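Local coordinates for protein dipeptide Epimerase (Enterococcus faecalis V583, PDB 3JVA) that belongs to the mandelate racemase/muconate lactonizing enzyme family of the enolase superfamily, binding a magnesium ion in its barrel domain, at residues B[318-326]-B[334-342]; B[45-55]-B[293-301]. All coordinates share one frame; numbering follows the deposited sequence.

Contact 1 of 2, residues B[318-326]-B[334-342]; sequences DLDATFGLE and VSLEAKPLL
Leu-319 starts the contact loosely, its CB 4.4 Å from CD1 of Leu-342; its side chain also touches Ile-301 and Ala-304 of helix 298-310. At Thr-322 the hydroxyl crosses over: OG1 donates to the carbonyl O of Ser-335 at 2.7 Å, the one hydrogen bond between the two segments. The approach is off-plane, with the donor tilted 33° from the carbonyl plane. A chi1 of 67°, which sets OG1 between the backbone N and the carbonyl carbon, aims the hydroxyl there, while CG2 lies near CG1 of Val-334.

Both segments lie in the TIM-barrel-like (beta/alpha) domain of the enolase superfamily: residues 318-326 follow strand 314-317, the last of its parallel strands, and residues 334-342 lead into strand 341-343, added antiparallel beside strand 128-134. Phe-323, on the 3-10 turn 321-323, is the main apolar anchor. CA of Ala-338 sits over one ring face, 3.8 Å from the centroid of the Phe-323 ring and 23° off its normal, a CH-pi contact. CD2 of Leu-342 reaches the ring edge at CZ, and the carbonyls of Glu-337 and Lys-339 approach obliquely. The Lys-339 O has no hydrogen-bonding partner in the model despite its burial, although CZ of Phe-323 lies 3.1 Å from it. Further along, CB of Leu-325 meets CD1 of Leu-336 at 3.7 Å, the two side chains crossing nearly at right angles; the same CD1 also packs on the carbonyl O of Thr-322.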
# COMPACT_ATOMS: atom_id res chain seq x y z
N ASP B 318 34.41 -15.31 -2.91
CA ASP B 318 34.83 -16.01 -1.71
C ASP B 318 34.97 -17.45 -2.20
O ASP B 318 34.16 -18.31 -1.88
CB ASP B 318 33.75 -15.90 -0.62
CG ASP B 318 34.09 -16.69 0.63
OD1 ASP B 318 35.29 -16.80 0.96
OD2 ASP B 318 33.15 -17.19 1.29
N LEU B 319 36.02 -17.68 -2.99
CA LEU B 319 36.27 -19.00 -3.59
C LEU B 319 37.62 -19.51 -3.11
O LEU B 319 38.58 -19.56 -3.87
CB LEU B 319 36.26 -18.86 -5.11
CG LEU B 319 34.99 -18.24 -5.70
CD1 LEU B 319 35.20 -17.95 -7.18
CD2 LEU B 319 33.81 -19.17 -5.49
N ASP B 320 37.66 -19.93 -1.85
CA ASP B 320 38.90 -20.39 -1.22
C ASP B 320 38.95 -21.87 -0.86
O ASP B 320 39.89 -22.31 -0.20
CB ASP B 320 39.11 -19.57 0.06
CG ASP B 320 37.98 -19.75 1.06
OD1 ASP B 320 36.90 -20.26 0.68
OD2 ASP B 320 38.17 -19.36 2.23
N ALA B 321 37.97 -22.65 -1.31
CA ALA B 321 37.95 -24.07 -0.96
C ALA B 321 39.21 -24.86 -1.34
O ALA B 321 39.64 -25.73 -0.57
CB ALA B 321 36.72 -24.74 -1.57
N THR B 322 39.81 -24.59 -2.49
CA THR B 322 40.99 -25.35 -2.88
C THR B 322 42.17 -25.13 -1.95
O THR B 322 43.04 -26.00 -1.82
CB THR B 322 41.46 -25.06 -4.33
OG1 THR B 322 41.95 -23.72 -4.44
CG2 THR B 322 40.31 -25.26 -5.31
N PHE B 323 42.20 -23.98 -1.28
CA PHE B 323 43.31 -23.66 -0.38
C PHE B 323 43.32 -24.52 0.88
O PHE B 323 44.34 -24.62 1.56
CB PHE B 323 43.26 -22.18 0.05
CG PHE B 323 43.11 -21.22 -1.10
CD1 PHE B 323 43.60 -21.52 -2.36
CD2 PHE B 323 42.49 -19.99 -0.89
CE1 PHE B 323 43.48 -20.61 -3.41
CE2 PHE B 323 42.37 -19.07 -1.93
CZ PHE B 323 42.86 -19.38 -3.19
N GLY B 324 42.18 -25.13 1.20
CA GLY B 324 42.11 -25.96 2.39
C GLY B 324 42.09 -27.46 2.13
O GLY B 324 41.80 -28.24 3.04
N LEU B 325 42.39 -27.86 0.90
CA LEU B 325 42.39 -29.28 0.53
C LEU B 325 43.78 -29.90 0.69
O LEU B 325 44.78 -29.28 0.33
CB LEU B 325 41.94 -29.44 -0.92
CG LEU B 325 40.56 -28.89 -1.32
CD1 LEU B 325 40.31 -29.17 -2.79
CD2 LEU B 325 39.48 -29.54 -0.46
N GLU B 326 43.85 -31.12 1.23
CA GLU B 326 45.13 -31.79 1.41
C GLU B 326 45.72 -32.25 0.08
O GLU B 326 46.94 -32.39 -0.05
CB GLU B 326 44.99 -32.98 2.35
CG GLU B 326 44.94 -32.60 3.82
CD GLU B 326 46.27 -32.04 4.32
OE1 GLU B 326 46.33 -31.66 5.51
OE2 GLU B 326 47.24 -31.99 3.54
N VAL B 334 41.51 -24.19 -10.88
CA VAL B 334 42.06 -23.38 -9.80
C VAL B 334 42.95 -24.27 -8.93
O VAL B 334 42.51 -25.28 -8.40
CB VAL B 334 40.92 -22.76 -8.97
CG1 VAL B 334 41.47 -22.08 -7.71
CG2 VAL B 334 40.16 -21.76 -9.83
N SER B 335 44.22 -23.87 -8.78
CA SER B 335 45.20 -24.63 -7.99
C SER B 335 44.97 -24.64 -6.48
O SER B 335 44.21 -23.83 -5.94
CB SER B 335 46.61 -24.10 -8.26
OG SER B 335 46.94 -24.22 -9.63
N LEU B 336 45.65 -25.56 -5.81
CA LEU B 336 45.56 -25.69 -4.36
C LEU B 336 46.34 -24.57 -3.70
O LEU B 336 46.16 -24.28 -2.52
CB LEU B 336 46.16 -27.03 -3.89
CG LEU B 336 45.50 -28.35 -4.30
CD1 LEU B 336 44.12 -28.46 -3.69
CD2 LEU B 336 45.43 -28.43 -5.81
N GLU B 337 47.22 -23.94 -4.48
CA GLU B 337 48.07 -22.86 -3.97
C GLU B 337 47.25 -21.67 -3.46
O GLU B 337 46.41 -21.13 -4.18
CB GLU B 337 49.01 -22.40 -5.08
CG GLU B 337 50.07 -21.41 -4.63
CD GLU B 337 50.94 -20.95 -5.78
OE1 GLU B 337 50.42 -20.26 -6.69
OE2 GLU B 337 52.14 -21.28 -5.79
N ALA B 338 47.50 -21.26 -2.22
CA ALA B 338 46.79 -20.13 -1.64
C ALA B 338 47.29 -18.83 -2.25
O ALA B 338 48.37 -18.34 -1.92
CB ALA B 338 46.97 -20.12 -0.12
N LYS B 339 46.49 -18.28 -3.16
CA LYS B 339 46.81 -17.04 -3.86
C LYS B 339 45.50 -16.28 -4.04
O LYS B 339 44.46 -16.90 -4.28
CB LYS B 339 47.41 -17.34 -5.24
CG LYS B 339 46.54 -18.26 -6.11
CD LYS B 339 46.95 -18.27 -7.59
CE LYS B 339 45.93 -19.04 -8.44
NZ LYS B 339 46.05 -18.78 -9.91
N PRO B 340 45.53 -14.95 -3.94
CA PRO B 340 44.28 -14.19 -4.11
C PRO B 340 43.82 -14.07 -5.56
O PRO B 340 42.62 -14.00 -5.83
CB PRO B 340 44.62 -12.83 -3.49
CG PRO B 340 46.09 -12.69 -3.80
CD PRO B 340 46.62 -14.08 -3.47
N LEU B 341 44.77 -14.04 -6.49
CA LEU B 341 44.43 -13.90 -7.89
C LEU B 341 44.29 -15.23 -8.62
O LEU B 341 45.25 -15.98 -8.79
CB LEU B 341 45.48 -13.04 -8.61
CG LEU B 341 45.18 -12.76 -10.09
CD1 LEU B 341 43.91 -11.93 -10.21
CD2 LEU B 341 46.35 -12.03 -10.72
N LEU B 342 43.07 -15.53 -9.04
CA LEU B 342 42.80 -16.76 -9.77
C LEU B 342 42.81 -16.42 -11.25
O LEU B 342 41.87 -15.81 -11.77
CB LEU B 342 41.43 -17.32 -9.35
CG LEU B 342 41.19 -17.39 -7.83
CD1 LEU B 342 39.80 -17.97 -7.56
CD2 LEU B 342 42.26 -18.24 -7.16

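Contact 2 of 2, residues B[45-55]-B[293-301]; sequences YGEGGPGIFIT and MAEETTIGI
Glu-47, near the end of strand 43-48, sends its carboxylate into the start of helix 298-310. Its CG stands anti to the backbone N (chi1 178°) and the chain continues extended, carrying the acid to the N-cap residue Thr-297. OE1 accepts two backbone N-H groups: Thr-297 N at 2.8 Å on the syn side, with an N-H...O angle of 164°, and Gly-300 N at 2.9 Å on the anti side. OE2 takes the hydroxyl OG1 of Thr-297 at 2.7 Å, also syn, and a further bond from Ser-31. CG2 of Ile-299 packs on the Gly-46 backbone beside this polar site.

Beyond the strand, water joins the segments. One molecule donates to Pro-50 O and accepts a weak bond from Glu-295 N; another accepts from Ile-52 N and donates to Glu-295 OE2, while Glu-295 OE1 accepts from the backbone N of Asp-30. Met-293 N donates to Glu-296 OE2 at 2.6 Å, but the buried Glu-295 O has no partner in the model. CE of Met-293 lies 4.1 Å from CD1 of Ile-54. With three donors at the helix start and a fourth from Ser-31, the Glu-47 carboxylate is probably stabilised as an anion despite Glu-296 OE1 lying 4.7 Å from its OE1, tying the N-terminal domain to the barrel.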
# COMPACT_ATOMS: atom_id res chain seq x y z
N TYR B 45 33.45 -32.02 -16.94
CA TYR B 45 33.49 -32.30 -15.51
C TYR B 45 32.58 -31.39 -14.71
O TYR B 45 32.49 -30.20 -14.97
CB TYR B 45 34.92 -32.15 -14.99
CG TYR B 45 35.88 -33.15 -15.59
CD1 TYR B 45 36.02 -34.43 -15.05
CD2 TYR B 45 36.62 -32.83 -16.73
CE1 TYR B 45 36.88 -35.37 -15.62
CE2 TYR B 45 37.49 -33.76 -17.31
CZ TYR B 45 37.61 -35.02 -16.75
OH TYR B 45 38.47 -35.93 -17.32
N GLY B 46 31.91 -31.97 -13.72
CA GLY B 46 31.03 -31.20 -12.87
C GLY B 46 31.13 -31.69 -11.45
O GLY B 46 31.66 -32.77 -11.19
N GLU B 47 30.65 -30.90 -10.50
CA GLU B 47 30.70 -31.30 -9.11
C GLU B 47 29.41 -30.92 -8.39
O GLU B 47 28.82 -29.87 -8.66
CB GLU B 47 31.89 -30.65 -8.39
CG GLU B 47 31.96 -31.00 -6.90
CD GLU B 47 33.25 -30.52 -6.23
OE1 GLU B 47 33.69 -29.39 -6.52
OE2 GLU B 47 33.81 -31.27 -5.39
N GLY B 48 28.99 -31.79 -7.49
CA GLY B 48 27.81 -31.55 -6.70
C GLY B 48 28.33 -31.50 -5.28
O GLY B 48 28.73 -32.53 -4.72
N GLY B 49 28.36 -30.30 -4.70
CA GLY B 49 28.85 -30.14 -3.35
C GLY B 49 27.70 -30.10 -2.36
O GLY B 49 26.91 -29.14 -2.35
N PRO B 50 27.56 -31.13 -1.53
CA PRO B 50 26.47 -31.16 -0.55
C PRO B 50 26.73 -30.17 0.59
O PRO B 50 27.80 -29.58 0.68
CB PRO B 50 26.49 -32.62 -0.08
CG PRO B 50 27.95 -32.96 -0.15
CD PRO B 50 28.37 -32.35 -1.47
N GLY B 51 25.73 -30.00 1.44
CA GLY B 51 25.84 -29.09 2.56
C GLY B 51 24.54 -29.25 3.32
O GLY B 51 23.65 -28.41 3.22
N ILE B 52 24.45 -30.34 4.07
CA ILE B 52 23.23 -30.66 4.80
C ILE B 52 22.74 -29.54 5.71
O ILE B 52 21.54 -29.25 5.77
CB ILE B 52 23.40 -31.97 5.60
CG1 ILE B 52 22.04 -32.44 6.14
CG2 ILE B 52 24.39 -31.78 6.73
CD1 ILE B 52 22.07 -33.84 6.72
N PHE B 53 23.66 -28.88 6.40
CA PHE B 53 23.30 -27.80 7.31
C PHE B 53 22.89 -26.49 6.63
O PHE B 53 22.36 -25.59 7.28
CB PHE B 53 24.47 -27.53 8.27
CG PHE B 53 25.78 -27.32 7.58
CD1 PHE B 53 26.14 -26.07 7.11
CD2 PHE B 53 26.65 -28.39 7.37
CE1 PHE B 53 27.34 -25.88 6.42
CE2 PHE B 53 27.85 -28.21 6.69
CZ PHE B 53 28.20 -26.95 6.21
N ILE B 54 23.12 -26.39 5.32
CA ILE B 54 22.76 -25.19 4.56
C ILE B 54 21.64 -25.43 3.57
O ILE B 54 20.65 -24.69 3.55
CB ILE B 54 23.97 -24.62 3.77
CG1 ILE B 54 25.03 -24.09 4.74
CG2 ILE B 54 23.50 -23.49 2.85
CD1 ILE B 54 26.26 -23.54 4.05
N THR B 55 21.79 -26.45 2.73
CA THR B 55 20.79 -26.76 1.72
C THR B 55 20.03 -28.05 1.99
O THR B 55 19.02 -28.32 1.33
CB THR B 55 21.44 -26.90 0.33
OG1 THR B 55 22.39 -27.97 0.37
CG2 THR B 55 22.15 -25.62 -0.06
N MET B 293 30.82 -23.91 -0.99
CA MET B 293 30.41 -24.78 0.11
C MET B 293 31.66 -25.32 0.80
O MET B 293 32.74 -25.34 0.22
CB MET B 293 29.61 -25.98 -0.42
CG MET B 293 28.46 -25.62 -1.34
SD MET B 293 27.24 -24.58 -0.54
CE MET B 293 26.50 -25.75 0.58
N ALA B 294 31.49 -25.76 2.04
CA ALA B 294 32.58 -26.33 2.82
C ALA B 294 33.00 -27.65 2.18
O ALA B 294 34.16 -28.07 2.30
CB ALA B 294 32.13 -26.56 4.27
N GLU B 295 32.07 -28.29 1.49
CA GLU B 295 32.36 -29.58 0.87
C GLU B 295 32.48 -29.63 -0.65
O GLU B 295 32.13 -30.65 -1.26
CB GLU B 295 31.36 -30.63 1.37
CG GLU B 295 31.40 -30.81 2.88
CD GLU B 295 31.07 -32.21 3.34
OE1 GLU B 295 31.86 -33.14 3.06
OE2 GLU B 295 30.01 -32.39 3.99
N GLU B 296 32.93 -28.55 -1.28
CA GLU B 296 33.14 -28.62 -2.72
C GLU B 296 34.64 -28.44 -2.94
O GLU B 296 35.38 -28.06 -2.03
CB GLU B 296 32.33 -27.58 -3.50
CG GLU B 296 32.60 -26.12 -3.24
CD GLU B 296 31.68 -25.26 -4.09
OE1 GLU B 296 31.84 -25.28 -5.33
OE2 GLU B 296 30.80 -24.58 -3.52
N THR B 297 35.09 -28.73 -4.16
CA THR B 297 36.51 -28.66 -4.43
C THR B 297 36.88 -27.99 -5.74
O THR B 297 36.21 -27.07 -6.19
CB THR B 297 37.10 -30.10 -4.36
OG1 THR B 297 36.45 -30.93 -5.33
CG2 THR B 297 36.86 -30.70 -2.98
N THR B 298 37.95 -28.47 -6.36
CA THR B 298 38.45 -27.89 -7.60
C THR B 298 37.44 -27.59 -8.70
O THR B 298 37.41 -26.48 -9.23
CB THR B 298 39.57 -28.78 -8.18
OG1 THR B 298 40.55 -29.02 -7.15
CG2 THR B 298 40.23 -28.09 -9.36
N ILE B 299 36.62 -28.57 -9.06
CA ILE B 299 35.65 -28.35 -10.12
C ILE B 299 34.64 -27.24 -9.79
O ILE B 299 34.42 -26.32 -10.58
CB ILE B 299 34.90 -29.64 -10.45
CG1 ILE B 299 35.89 -30.70 -10.92
CG2 ILE B 299 33.85 -29.37 -11.53
CD1 ILE B 299 35.30 -32.10 -11.05
N GLY B 300 34.02 -27.34 -8.61
CA GLY B 300 33.06 -26.33 -8.22
C GLY B 300 33.67 -24.94 -8.16
O GLY B 300 33.07 -23.96 -8.62
N ILE B 301 34.87 -24.85 -7.61
CA ILE B 301 35.55 -23.57 -7.49
C ILE B 301 35.89 -22.99 -8.86
O ILE B 301 35.71 -21.79 -9.10
CB ILE B 301 36.85 -23.69 -6.67
CG1 ILE B 301 36.52 -23.93 -5.19
CG2 ILE B 301 37.70 -22.44 -6.85
CD1 ILE B 301 35.77 -22.76 -4.53
O HOH W 1 29.24 -28.12 2.50
O HOH W 2 26.87 -31.93 4.04

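How the contacts relate
Contact 2 is the deeper of the two, with 13 of its 17 touching residues buried and its centre about 8 Å from the centre of the chain, against 6 of 11 and about 13 Å for contact 1. It spans two domains through a charged group, waters and the packing of Met-293 and Ile-299; contact 1 stays within the barrel domain and relies on an aromatic ring, aliphatic groups and a single hydroxyl bond. Helix 298-310 is common ground: contact 2 includes its start, while Leu-319 and Val-334 of contact 1 pack on Ile-301. The contacts also touch directly, with CD1 of Leu-325 lying 3.7 Å from CB of Thr-297.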